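Local coordinates for protein dephospho-CoA kinase (Legionella pneumophila subsp. pneumophila, PDB 4TTR) that probably catalyses the last step of coenzyme A biosynthesis, transferring a phosphate from ATP to the 3'-hydroxyl of dephospho-CoA, at residues T54-T58 against P59-D63; L129-K132 against H133-P136; A168-A171 against T172-N175; L193-L196 against K197-V200; Y207-E210 against A211-Q215. One frame throughout, in Å; residues are numbered along the deposited sequence.

Contact 1: residues T54-T58 against P59-D63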
loop_
_atom_site.group_PDB
_atom_site.type_symbol
_atom_site.label_atom_id
_atom_site.label_comp_id
_atom_site.label_asym_id
_atom_site.label_seq_id
_atom_site.Cartn_x
_atom_site.Cartn_y
_atom_site.Cartn_z
ATOM N N THR A 54 2.367 -15.673 2.317
ATOM C CA THR A 54 1.557 -16.198 3.408
ATOM C C THR A 54 0.543 -17.195 2.853
ATOM O O THR A 54 -0.527 -17.403 3.426
ATOM C CB THR A 54 0.840 -15.076 4.181
ATOM O OG1 THR A 54 0.116 -14.238 3.271
ATOM C CG2 THR A 54 1.853 -14.238 4.934
ATOM N N SER A 55 0.903 -17.809 1.731
ATOM C CA SER A 55 0.135 -18.908 1.156
ATOM C C SER A 55 0.177 -20.114 2.079
ATOM O O SER A 55 0.987 -20.169 3.001
ATOM C CB SER A 55 0.684 -19.294 -0.221
ATOM O OG SER A 55 0.181 -18.448 -1.236
ATOM N N LYS A 56 -0.681 -21.087 1.807
ATOM C CA LYS A 56 -0.802 -22.266 2.656
ATOM C C LYS A 56 0.545 -22.973 2.854
ATOM O O LYS A 56 1.218 -23.347 1.892
ATOM C CB LYS A 56 -1.826 -23.235 2.059
ATOM C CG LYS A 56 -2.721 -23.912 3.089
ATOM C CD LYS A 56 -3.762 -24.801 2.421
ATOM C CE LYS A 56 -5.086 -24.071 2.235
ATOM N NZ LYS A 56 -5.948 -24.719 1.206
ATOM N N ASN A 57 0.915 -23.138 4.122
ATOM C CA ASN A 57 2.125 -23.852 4.544
ATOM C C ASN A 57 3.455 -23.202 4.143
ATOM O O ASN A 57 4.486 -23.874 4.078
ATOM C CB ASN A 57 2.075 -25.298 4.034
ATOM C CG ASN A 57 1.372 -26.223 5.004
ATOM O OD1 ASN A 57 1.701 -26.260 6.191
ATOM N ND2 ASN A 57 0.387 -26.965 4.510
ATOM N N THR A 58 3.449 -21.893 3.914
ATOM C CA THR A 58 4.701 -21.144 3.886
ATOM C C THR A 58 5.146 -20.953 5.332
ATOM O O THR A 58 4.330 -21.069 6.246
ATOM C CB THR A 58 4.564 -19.762 3.202
ATOM O OG1 THR A 58 3.567 -18.983 3.876
ATOM C CG2 THR A 58 4.187 -19.915 1.739
ATOM N N PRO A 59 6.440 -20.667 5.550
ATOM C CA PRO A 59 6.917 -20.379 6.909
ATOM C C PRO A 59 6.139 -19.254 7.604
ATOM O O PRO A 59 5.746 -19.410 8.762
ATOM C CB PRO A 59 8.376 -19.971 6.687
ATOM C CG PRO A 59 8.767 -20.650 5.423
ATOM C CD PRO A 59 7.539 -20.674 4.569
ATOM N N CYS A 60 5.912 -18.143 6.908
ATOM C CA CYS A 60 5.221 -17.001 7.508
ATOM C C CYS A 60 3.765 -17.318 7.819
ATOM O O CYS A 60 3.223 -16.859 8.822
ATOM C CB CYS A 60 5.305 -15.782 6.590
ATOM S SG CYS A 60 6.935 -15.029 6.561
ATOM N N TYR A 61 3.135 -18.094 6.949
ATOM C CA TYR A 61 1.786 -18.588 7.184
ATOM C C TYR A 61 1.727 -19.370 8.498
ATOM O O TYR A 61 0.793 -19.211 9.288
ATOM C CB TYR A 61 1.357 -19.449 5.996
ATOM C CG TYR A 61 0.187 -20.374 6.209
ATOM C CD1 TYR A 61 0.352 -21.601 6.841
ATOM C CD2 TYR A 61 -1.077 -20.049 5.729
ATOM C CE1 TYR A 61 -0.711 -22.467 7.013
ATOM C CE2 TYR A 61 -2.149 -20.908 5.900
ATOM C CZ TYR A 61 -1.958 -22.117 6.538
ATOM O OH TYR A 61 -3.014 -22.980 6.710
ATOM N N GLN A 62 2.742 -20.195 8.733
ATOM C CA GLN A 62 2.811 -21.009 9.939
ATOM C C GLN A 62 3.002 -20.148 11.189
ATOM O O GLN A 62 2.361 -20.385 12.212
ATOM C CB GLN A 62 3.945 -22.032 9.822
ATOM C CG GLN A 62 3.672 -23.136 8.795
ATOM C CD GLN A 62 4.933 -23.839 8.310
ATOM O OE1 GLN A 62 6.047 -23.479 8.687
ATOM N NE2 GLN A 62 4.756 -24.851 7.466
ATOM N N ASP A 63 3.881 -19.154 11.103
ATOM C CA ASP A 63 4.172 -18.290 12.243
ATOM C C ASP A 63 2.979 -17.405 12.597
ATOM O O ASP A 63 2.737 -17.119 13.768
ATOM C CB ASP A 63 5.391 -17.414 11.959
ATOM C CG ASP A 63 6.651 -18.223 11.720
ATOM O OD1 ASP A 63 6.703 -19.399 12.138
ATOM O OD2 ASP A 63 7.595 -17.674 11.116
#

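Contact 2: residues L129-K132 against H133-P136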
loop_
_atom_site.group_PDB
_atom_site.type_symbol
_atom_site.label_atom_id
_atom_site.label_comp_id
_atom_site.label_asym_id
_atom_site.label_seq_id
_atom_site.Cartn_x
_atom_site.Cartn_y
_atom_site.Cartn_z
ATOM N N LEU A 129 1.558 3.556 6.768
ATOM C CA LEU A 129 2.499 3.770 7.864
ATOM C C LEU A 129 3.731 2.885 7.713
ATOM O O LEU A 129 4.127 2.191 8.650
ATOM C CB LEU A 129 1.823 3.486 9.206
ATOM C CG LEU A 129 0.570 4.301 9.515
ATOM C CD1 LEU A 129 -0.142 3.697 10.711
ATOM C CD2 LEU A 129 0.923 5.757 9.776
ATOM N N PHE A 130 4.336 2.915 6.531
ATOM C CA PHE A 130 5.487 2.070 6.252
ATOM C C PHE A 130 6.689 2.489 7.093
ATOM O O PHE A 130 6.914 3.676 7.337
ATOM C CB PHE A 130 5.842 2.114 4.762
ATOM C CG PHE A 130 6.379 3.442 4.298
ATOM C CD1 PHE A 130 5.521 4.472 3.953
ATOM C CD2 PHE A 130 7.745 3.651 4.193
ATOM C CE1 PHE A 130 6.015 5.687 3.522
ATOM C CE2 PHE A 130 8.243 4.865 3.761
ATOM C CZ PHE A 130 7.379 5.884 3.426
ATOM N N ASN A 131 7.450 1.498 7.547
ATOM C CA ASN A 131 8.688 1.752 8.266
ATOM C C ASN A 131 9.745 2.246 7.291
ATOM O O ASN A 131 10.119 1.535 6.356
ATOM C CB ASN A 131 9.167 0.484 8.983
ATOM C CG ASN A 131 10.329 0.744 9.928
ATOM O OD1 ASN A 131 11.019 1.757 9.827
ATOM N ND2 ASN A 131 10.549 -0.179 10.855
ATOM N N LYS A 132 10.224 3.466 7.512
ATOM C CA LYS A 132 11.183 4.082 6.602
ATOM C C LYS A 132 12.489 3.301 6.610
ATOM O O LYS A 132 13.139 3.151 5.578
ATOM C CB LYS A 132 11.452 5.542 6.980
ATOM C CG LYS A 132 10.299 6.244 7.676
ATOM C CD LYS A 132 10.485 7.747 7.668
ATOM C CE LYS A 132 9.494 8.406 6.728
ATOM N NZ LYS A 132 9.818 9.837 6.489
ATOM N N HIS A 133 12.866 2.799 7.785
ATOM C CA HIS A 133 14.095 2.027 7.934
ATOM C C HIS A 133 14.062 0.771 7.072
ATOM O O HIS A 133 15.105 0.193 6.769
ATOM C CB HIS A 133 14.319 1.649 9.402
ATOM C CG HIS A 133 14.625 2.817 10.289
ATOM N ND1 HIS A 133 14.428 4.125 9.897
ATOM C CD2 HIS A 133 15.121 2.874 11.548
ATOM C CE1 HIS A 133 14.785 4.934 10.877
ATOM N NE2 HIS A 133 15.209 4.201 11.891
ATOM N N HIS A 134 12.862 0.350 6.686
ATOM C CA HIS A 134 12.696 -0.818 5.829
ATOM C C HIS A 134 12.627 -0.420 4.352
ATOM O O HIS A 134 12.797 -1.265 3.468
ATOM C CB HIS A 134 11.442 -1.596 6.239
ATOM C CG HIS A 134 11.570 -2.283 7.565
ATOM N ND1 HIS A 134 10.614 -3.150 8.052
ATOM C CD2 HIS A 134 12.544 -2.231 8.502
ATOM C CE1 HIS A 134 10.998 -3.604 9.233
ATOM N NE2 HIS A 134 12.164 -3.061 9.531
ATOM N N TYR A 135 12.389 0.868 4.098
ATOM C CA TYR A 135 12.378 1.411 2.739
ATOM C C TYR A 135 13.243 2.666 2.619
ATOM O O TYR A 135 12.760 3.719 2.200
ATOM C CB TYR A 135 10.945 1.730 2.309
ATOM C CG TYR A 135 10.055 0.514 2.235
ATOM C CD1 TYR A 135 10.136 -0.360 1.161
ATOM C CD2 TYR A 135 9.136 0.238 3.239
ATOM C CE1 TYR A 135 9.330 -1.477 1.086
ATOM C CE2 TYR A 135 8.321 -0.878 3.173
ATOM C CZ TYR A 135 8.424 -1.732 2.092
ATOM O OH TYR A 135 7.621 -2.844 2.017
ATOM N N PRO A 136 14.531 2.556 2.981
ATOM C CA PRO A 136 15.453 3.695 2.941
ATOM C C PRO A 136 15.926 4.040 1.529
ATOM O O PRO A 136 16.595 5.055 1.342
ATOM C CB PRO A 136 16.626 3.213 3.794
ATOM C CG PRO A 136 16.645 1.742 3.572
ATOM C CD PRO A 136 15.202 1.332 3.454
#

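Contact 3: residues A168-A171 against T172-N175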
loop_
_atom_site.group_PDB
_atom_site.type_symbol
_atom_site.label_atom_id
_atom_site.label_comp_id
_atom_site.label_asym_id
_atom_site.label_seq_id
_atom_site.Cartn_x
_atom_site.Cartn_y
_atom_site.Cartn_z
ATOM N N ALA A 168 -17.209 6.026 11.480
ATOM C CA ALA A 168 -16.553 5.458 12.653
ATOM C C ALA A 168 -15.265 4.743 12.255
ATOM O O ALA A 168 -14.301 4.708 13.023
ATOM C CB ALA A 168 -17.489 4.503 13.374
ATOM N N ILE A 169 -15.260 4.168 11.056
ATOM C CA ILE A 169 -14.061 3.541 10.509
ATOM C C ILE A 169 -13.040 4.612 10.147
ATOM O O ILE A 169 -11.850 4.465 10.426
ATOM C CB ILE A 169 -14.394 2.682 9.273
ATOM C CG1 ILE A 169 -15.132 1.416 9.710
ATOM C CG2 ILE A 169 -13.129 2.300 8.511
ATOM C CD1 ILE A 169 -16.000 0.805 8.632
ATOM N N LEU A 170 -13.508 5.687 9.523
ATOM C CA LEU A 170 -12.633 6.801 9.177
ATOM C C LEU A 170 -12.132 7.509 10.431
ATOM O O LEU A 170 -11.021 8.037 10.450
ATOM C CB LEU A 170 -13.353 7.801 8.274
ATOM C CG LEU A 170 -13.721 7.334 6.862
ATOM C CD1 LEU A 170 -14.263 8.505 6.071
ATOM C CD2 LEU A 170 -12.539 6.706 6.135
ATOM N N ALA A 171 -12.958 7.509 11.474
ATOM C CA ALA A 171 -12.624 8.184 12.725
ATOM C C ALA A 171 -11.408 7.557 13.400
ATOM O O ALA A 171 -10.720 8.215 14.181
ATOM C CB ALA A 171 -13.824 8.160 13.673
ATOM N N THR A 172 -11.139 6.293 13.085
ATOM C CA THR A 172 -10.082 5.540 13.753
ATOM C C THR A 172 -8.815 5.389 12.908
ATOM O O THR A 172 -7.874 4.703 13.309
ATOM C CB THR A 172 -10.582 4.138 14.144
ATOM O OG1 THR A 172 -11.184 3.508 13.007
ATOM C CG2 THR A 172 -11.603 4.238 15.266
ATOM N N GLN A 173 -8.779 6.034 11.749
ATOM C CA GLN A 173 -7.615 5.929 10.877
ATOM C C GLN A 173 -6.422 6.674 11.461
ATOM O O GLN A 173 -6.594 7.583 12.267
ATOM C CB GLN A 173 -7.942 6.462 9.485
ATOM C CG GLN A 173 -9.141 5.781 8.858
ATOM C CD GLN A 173 -9.004 4.269 8.831
ATOM O OE1 GLN A 173 -7.899 3.735 8.750
ATOM N NE2 GLN A 173 -10.131 3.572 8.908
ATOM N N PRO A 174 -5.202 6.281 11.061
ATOM C CA PRO A 174 -4.015 6.965 11.581
ATOM C C PRO A 174 -3.967 8.412 11.126
ATOM O O PRO A 174 -4.400 8.716 10.014
ATOM C CB PRO A 174 -2.847 6.172 10.981
ATOM C CG PRO A 174 -3.444 4.915 10.430
ATOM C CD PRO A 174 -4.850 5.243 10.077
ATOM N N ASN A 175 -3.455 9.297 11.972
ATOM C CA ASN A 175 -3.286 10.683 11.572
ATOM C C ASN A 175 -2.239 10.759 10.474
ATOM O O ASN A 175 -1.234 10.046 10.508
ATOM C CB ASN A 175 -2.898 11.552 12.765
ATOM C CG ASN A 175 -3.906 11.467 13.892
ATOM O OD1 ASN A 175 -5.030 11.953 13.772
ATOM N ND2 ASN A 175 -3.509 10.845 14.996
#

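Contact 4: residues L193-L196 against K197-V200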
loop_
_atom_site.group_PDB
_atom_site.type_symbol
_atom_site.label_atom_id
_atom_site.label_comp_id
_atom_site.label_asym_id
_atom_site.label_seq_id
_atom_site.Cartn_x
_atom_site.Cartn_y
_atom_site.Cartn_z
ATOM N N LEU A 193 -12.315 9.739 -12.177
ATOM C CA LEU A 193 -11.234 8.963 -12.784
ATOM C C LEU A 193 -10.415 9.731 -13.813
ATOM O O LEU A 193 -9.216 9.496 -13.952
ATOM C CB LEU A 193 -11.805 7.713 -13.459
ATOM C CG LEU A 193 -12.342 6.584 -12.579
ATOM C CD1 LEU A 193 -12.952 5.504 -13.458
ATOM C CD2 LEU A 193 -11.248 5.997 -11.702
ATOM N N SER A 194 -11.060 10.628 -14.551
ATOM C CA SER A 194 -10.385 11.339 -15.629
ATOM C C SER A 194 -9.324 12.299 -15.095
ATOM O O SER A 194 -8.209 12.345 -15.617
ATOM C CB SER A 194 -11.398 12.099 -16.487
ATOM O OG SER A 194 -10.747 12.856 -17.493
ATOM N N GLU A 195 -9.664 13.069 -14.065
ATOM C CA GLU A 195 -8.697 13.989 -13.477
ATOM C C GLU A 195 -7.627 13.222 -12.719
ATOM O O GLU A 195 -6.491 13.675 -12.611
ATOM C CB GLU A 195 -9.379 14.996 -12.544
ATOM C CG GLU A 195 -9.575 16.374 -13.167
ATOM C CD GLU A 195 -8.269 16.998 -13.638
ATOM O OE1 GLU A 195 -7.292 17.006 -12.857
ATOM O OE2 GLU A 195 -8.214 17.471 -14.794
ATOM N N LEU A 196 -7.996 12.063 -12.187
ATOM C CA LEU A 196 -7.031 11.206 -11.516
ATOM C C LEU A 196 -5.956 10.784 -12.513
ATOM O O LEU A 196 -4.762 10.847 -12.222
ATOM C CB LEU A 196 -7.724 9.985 -10.910
ATOM C CG LEU A 196 -6.857 9.035 -10.084
ATOM C CD1 LEU A 196 -6.194 9.772 -8.931
ATOM C CD2 LEU A 196 -7.698 7.871 -9.562
ATOM N N LYS A 197 -6.394 10.374 -13.697
ATOM C CA LYS A 197 -5.484 9.975 -14.761
ATOM C C LYS A 197 -4.600 11.130 -15.216
ATOM O O LYS A 197 -3.415 10.943 -15.490
ATOM C CB LYS A 197 -6.268 9.438 -15.951
ATOM C CG LYS A 197 -5.395 8.947 -17.085
ATOM C CD LYS A 197 -6.245 8.675 -18.311
ATOM C CE LYS A 197 -5.394 8.246 -19.499
ATOM N NZ LYS A 197 -4.568 9.363 -20.041
ATOM N N ALA A 198 -5.184 12.318 -15.317
ATOM C CA ALA A 198 -4.429 13.496 -15.716
ATOM C C ALA A 198 -3.332 13.782 -14.700
ATOM O O ALA A 198 -2.195 14.066 -15.064
ATOM C CB ALA A 198 -5.349 14.695 -15.864
ATOM N N LYS A 199 -3.674 13.691 -13.422
ATOM C CA LYS A 199 -2.712 13.944 -12.360
ATOM C C LYS A 199 -1.577 12.917 -12.370
ATOM O O LYS A 199 -0.412 13.279 -12.207
ATOM C CB LYS A 199 -3.419 13.953 -11.005
ATOM C CG LYS A 199 -4.230 15.216 -10.776
ATOM C CD LYS A 199 -4.852 15.253 -9.405
ATOM C CE LYS A 199 -5.328 16.652 -9.065
ATOM N NZ LYS A 199 -5.895 16.705 -7.699
ATOM N N VAL A 200 -1.917 11.647 -12.567
ATOM C CA VAL A 200 -0.908 10.595 -12.662
ATOM C C VAL A 200 0.034 10.865 -13.837
ATOM O O VAL A 200 1.239 10.666 -13.727
ATOM C CB VAL A 200 -1.560 9.200 -12.812
ATOM C CG1 VAL A 200 -0.535 8.150 -13.229
ATOM C CG2 VAL A 200 -2.227 8.787 -11.510
#

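Contact 5: residues Y207-E210 against A211-Q215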
loop_
_atom_site.group_PDB
_atom_site.type_symbol
_atom_site.label_atom_id
_atom_site.label_comp_id
_atom_site.label_asym_id
_atom_site.label_seq_id
_atom_site.Cartn_x
_atom_site.Cartn_y
_atom_site.Cartn_z
ATOM N N TYR A 207 8.497 12.241 -12.658
ATOM C CA TYR A 207 9.404 11.169 -12.254
ATOM C C TYR A 207 10.394 10.814 -13.364
ATOM O O TYR A 207 11.565 10.553 -13.092
ATOM C CB TYR A 207 8.613 9.921 -11.844
ATOM C CG TYR A 207 7.751 10.101 -10.614
ATOM C CD1 TYR A 207 8.184 10.863 -9.539
ATOM C CD2 TYR A 207 6.502 9.504 -10.528
ATOM C CE1 TYR A 207 7.398 11.024 -8.415
ATOM C CE2 TYR A 207 5.708 9.661 -9.409
ATOM C CZ TYR A 207 6.161 10.421 -8.356
ATOM O OH TYR A 207 5.369 10.580 -7.239
ATOM N N LEU A 208 9.922 10.791 -14.608
ATOM C CA LEU A 208 10.805 10.596 -15.755
ATOM C C LEU A 208 11.903 11.654 -15.777
ATOM O O LEU A 208 13.075 11.343 -15.975
ATOM C CB LEU A 208 10.020 10.653 -17.069
ATOM C CG LEU A 208 9.133 9.467 -17.453
ATOM C CD1 LEU A 208 8.456 9.752 -18.783
ATOM C CD2 LEU A 208 9.927 8.168 -17.530
ATOM N N ARG A 209 11.506 12.905 -15.573
ATOM C CA ARG A 209 12.442 14.022 -15.600
ATOM C C ARG A 209 13.497 13.881 -14.506
ATOM O O ARG A 209 14.691 13.988 -14.768
ATOM C CB ARG A 209 11.691 15.348 -15.447
ATOM C CG ARG A 209 12.547 16.582 -15.683
ATOM C CD ARG A 209 11.774 17.870 -15.439
ATOM N NE ARG A 209 11.482 18.083 -14.026
ATOM C CZ ARG A 209 12.385 18.445 -13.119
ATOM N NH1 ARG A 209 13.652 18.629 -13.469
ATOM N NH2 ARG A 209 12.023 18.617 -11.857
ATOM N N GLU A 210 13.049 13.630 -13.281
ATOM C CA GLU A 210 13.955 13.549 -12.140
ATOM C C GLU A 210 14.831 12.295 -12.157
ATOM O O GLU A 210 15.979 12.339 -11.722
ATOM C CB GLU A 210 13.154 13.623 -10.840
ATOM C CG GLU A 210 12.880 15.056 -10.393
ATOM C CD GLU A 210 11.757 15.166 -9.377
ATOM O OE1 GLU A 210 11.053 14.160 -9.147
ATOM O OE2 GLU A 210 11.576 16.266 -8.809
ATOM N N ALA A 211 14.305 11.183 -12.657
ATOM C CA ALA A 211 15.108 9.967 -12.787
ATOM C C ALA A 211 16.196 10.147 -13.844
ATOM O O ALA A 211 17.261 9.539 -13.764
ATOM C CB ALA A 211 14.228 8.774 -13.135
ATOM N N LYS A 212 15.922 10.982 -14.838
ATOM C CA LYS A 212 16.865 11.204 -15.925
ATOM C C LYS A 212 18.114 11.950 -15.455
ATOM O O LYS A 212 19.216 11.681 -15.934
ATOM C CB LYS A 212 16.190 11.978 -17.059
ATOM C CG LYS A 212 17.121 12.339 -18.210
ATOM C CD LYS A 212 16.396 13.105 -19.308
ATOM C CE LYS A 212 15.231 12.313 -19.884
ATOM N NZ LYS A 212 14.734 12.901 -21.158
ATOM N N ILE A 213 17.943 12.878 -14.518
ATOM C CA ILE A 213 19.040 13.735 -14.075
ATOM C C ILE A 213 19.639 13.313 -12.731
ATOM O O ILE A 213 20.546 13.968 -12.218
ATOM C CB ILE A 213 18.575 15.200 -13.975
ATOM C CG1 ILE A 213 17.472 15.356 -12.927
ATOM C CG2 ILE A 213 18.075 15.673 -15.330
ATOM C CD1 ILE A 213 17.084 16.789 -12.663
ATOM N N LYS A 214 19.139 12.212 -12.176
ATOM C CA LYS A 214 19.544 11.754 -10.848
ATOM C C LYS A 214 20.462 10.531 -10.901
ATOM O O LYS A 214 20.059 9.463 -11.357
ATOM C CB LYS A 214 18.294 11.438 -10.013
ATOM C CG LYS A 214 18.557 10.771 -8.669
ATOM C CD LYS A 214 19.349 11.664 -7.733
ATOM C CE LYS A 214 19.559 10.984 -6.392
ATOM N NZ LYS A 214 20.299 11.839 -5.428
ATOM N N GLN A 215 21.695 10.697 -10.427
ATOM C CA GLN A 215 22.606 9.574 -10.219
ATOM C C GLN A 215 23.187 9.643 -8.810
ATOM O O GLN A 215 22.540 9.247 -7.842
ATOM C CB GLN A 215 23.742 9.566 -11.245
ATOM C CG GLN A 215 23.296 9.612 -12.697
ATOM C CD GLN A 215 23.116 11.025 -13.206
ATOM O OE1 GLN A 215 23.914 11.914 -12.904
ATOM N NE2 GLN A 215 22.057 11.244 -13.977
#

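Contact 1: residues T54-T58 against P59-D63
T58 is the N-cap of helix 59-68. Its OG1 accepts the N-H of Y61 (T58 OG1 to Y61 N 3.2 Å). The T58 side chain holds OG1 between its own N and carbonyl carbon (chi1 58°), which turns the hydroxyl to the start of the helix. The same OG1 is also hydrogen-bonded to L53 O, and S55 O is close enough to compete for its proton. T58 O accepts the N-H of Q62 (O to N 3.1 Å), with an N-H...O angle of 151°. Before the cap, residues S55 to T58 form a type II turn, closed by T58 N to S55 O at 3.1 Å.

The Y61 ring lies against this turn. K56 CA sits over one face, a CH-pi contact 3.9 Å from the ring centroid. N57 N is 3.2 Å above the same plane, offset toward the rim. Just before the turn, T54 OG1 has A50 O as its main partner, with K51 O and R81 also within bonding reach.

The helix start thus has acceptors for its N-H groups: T58 OG1 for Y61 and T58 O for Q62. The bond from Y61 OH to G77 O and the CH-pi contact fix the ring on the turn.

Contact 2: residues L129-K132 against H133-P136
The backbone folds into a short 3-10 turn, where N131 O accepts the N-H of H134 (O to N 3.0 Å) and K132 O that of Y135 (O to N 2.8 Å), each donor standing well above the carbonyl plane.

N131 carries most of the side-chain contact. Its CG is anti to the backbone N (chi1 -171°), which turns the amide toward the N-H of H133. N131 OD1 then accepts H133 N-H (OD1 to N 2.9 Å), an Asx turn; the donor lies 40° out of the amide plane. The rest of the amide stacks on the imidazole of H134, with the two planes 21° apart. ND2 lies 3.5 Å above that ring, offset toward its rim. N131 CB adds a CH-pi contact, 4.2 Å from the ring centroid. The amide therefore serves two neighbours at once, one by a bond and one by a stack. H134 ND1 is hydrogen-bonded to E99, which helps to fix the rotation of the ring. The F130 and Y135 rings meet obliquely at CD2 of each, 3.8 Å apart. Y135 N also reaches N131 O, but weakly. P136 has no N-H to give, so its CD simply packs on K132 O at 3.5 Å.

The turn lies in the loop between strands 122-125 and 140-145. Helix 92-115 lies alongside: it supplies E99, stacks H103 on H134 and packs I110 on Y135. R179, from helix 177-182, makes a cation-pi contact with F130 and bonds to its carbonyl oxygen.

Contact 3: residues A168-A171 against T172-N175
A168 O approaches T172 from the last turn of helix 163-171. It lies 3.3 Å from T172 OG1 and 3.5 Å from T172 CG2, so both branches of the threonine come near it.

I169 comes next, and its carbonyl oxygen is the hub. T172 OG1 donates to I169 O at 2.8 Å from above the carbonyl plane. The hydroxyl gets there because OG1 sits between the backbone N and carbonyl carbon of T172 (chi1 51°). T172 N gives the same oxygen a further bond, which is weak. The side chain of Q173 bends at chi2 and runs side by side with that of I169. Q173 NE2 comes implausibly close to I169 O, so the bond between them is doubtful.

L170 O accepts the N-H of Q173 (O to N 3.3 Å). The N-H points almost straight at it (167°), but the donor is far out of the carbonyl plane (68°). Q173 CG touches L170 O as well, at 3.3 Å. The leucine side chain turns the other way and packs on helix 148-159, against L148, L152 and I155.

Beyond the turn, T172 and Q173 pack on F89 of helix 81-90, and Q173 also touches I25. The backbone bonds reach three residues back, from T172 N to I169 O and from Q173 N to L170 O, as at a helix C-terminus. The T172 hydroxyl adds a bond to a carbonyl of the last turn. In chain order this helix falls between strands 140-145 and 185-188, consistent with the lid region of P-loop kinases.

Contact 4: residues L193-L196 against K197-V200
The carboxylate of E195 is the flat side-chain group here, and both of its oxygens meet carbon. E195 OE2 is 4.1 Å from A198 CB, and E195 OE1 is 4.1 Å from K199 CG. The remaining flat groups are peptides, joined along the helix by four bonds. Each runs from an N-H to the carbonyl oxygen four residues back.

Those bonds are regular. K197 N reaches L193 O at 3.0 Å, and A198 N reaches S194 O at the same length. K199 N to E195 O is 2.9 Å. V200 N to L196 O completes the set, with an N-H...O angle of 162°.

E195 and K199 cross without a salt bridge. Their charges are opposite, yet E195 OE1 and K199 NZ remain 5.4 Å apart. K199 is extended beyond CG, and its ammonium bonds to I188 O at the end of strand 185-188. The aliphatic start of K199 lies on the helix backbone, with CG 3.3 Å from E195 O. V200 CG2 is likewise 3.3 Å from L196 O.

L196 and V200 both face inward. Both touch L187 of strand 185-188. L196 also touches V32 of helix 29-38, and V200 touches F35 and F36 there, while L193 touches T31. These are two turns of an amphipathic alpha-helix packed on edge strand 185-188, beside helix 29-38, which starts at the predicted ATP-binding P-loop.

Contact 5: residues Y207-E210 against A211-Q215
I213 holds CG1 between its backbone N and carbonyl carbon (chi1 63°), which brings CG1 against R209 O and E210 O, 3.6 Å from each. R209 starts anti to its own N (chi1 -171°) and bends at chi3, so that its guanidinium meets I213 CD1 obliquely. This arginine has two conformers, so the detail of that touch is doubtful. K214 CB closes in on E210 O at 3.0 Å.

The backbone bonds change along the segment. A211 N binds Y207 O at 2.8 Å with an N-H...O angle of 157°, and K212 N binds L208 O at 3.1 Å. Both span four residues, the second more bent. K212 N also makes a weak bond to R209 O, three residues back. I213 N is held only weakly, by R209 O at 3.4 Å and by E210 O at 3.5 Å. This is the fraying C-terminus of helix 192-213, the last helix of the chain. Donors here are shared between carbonyls three and four residues back, and the helix gives out near here.

A211 CB rests on Y207 O at 3.2 Å, on the side of the helix that meets the protein body. There A211 and E210 touch Y17, and the Y207 ring packs edge-to-face with that of Y121. L208 packs on P120. The E210 carboxylate has a long, weak ion pair with K140.

How the contacts relate
Contacts 4 and 5 share helix 192-213, with centres about 22 Å apart. Contact 4 is regular and partly buried against the sheet; contact 5 is a surface contact where the same helix frays. Contacts 1 and 3 lie at ends of different helices, one a start and one a finish. At the start a threonine hydroxyl accepts an N-H; at the finish one donates to a carbonyl. Contact 1 is partly buried, contact 3 lies at the surface. Contact 2 is a surface 3-10 turn with an amide-imidazole stack on its side. It meets contact 3 by packing, with L129 CD1 3.5 Å from P174 CG. Contacts 1 and 4 lie on opposite sides of the chain's centre.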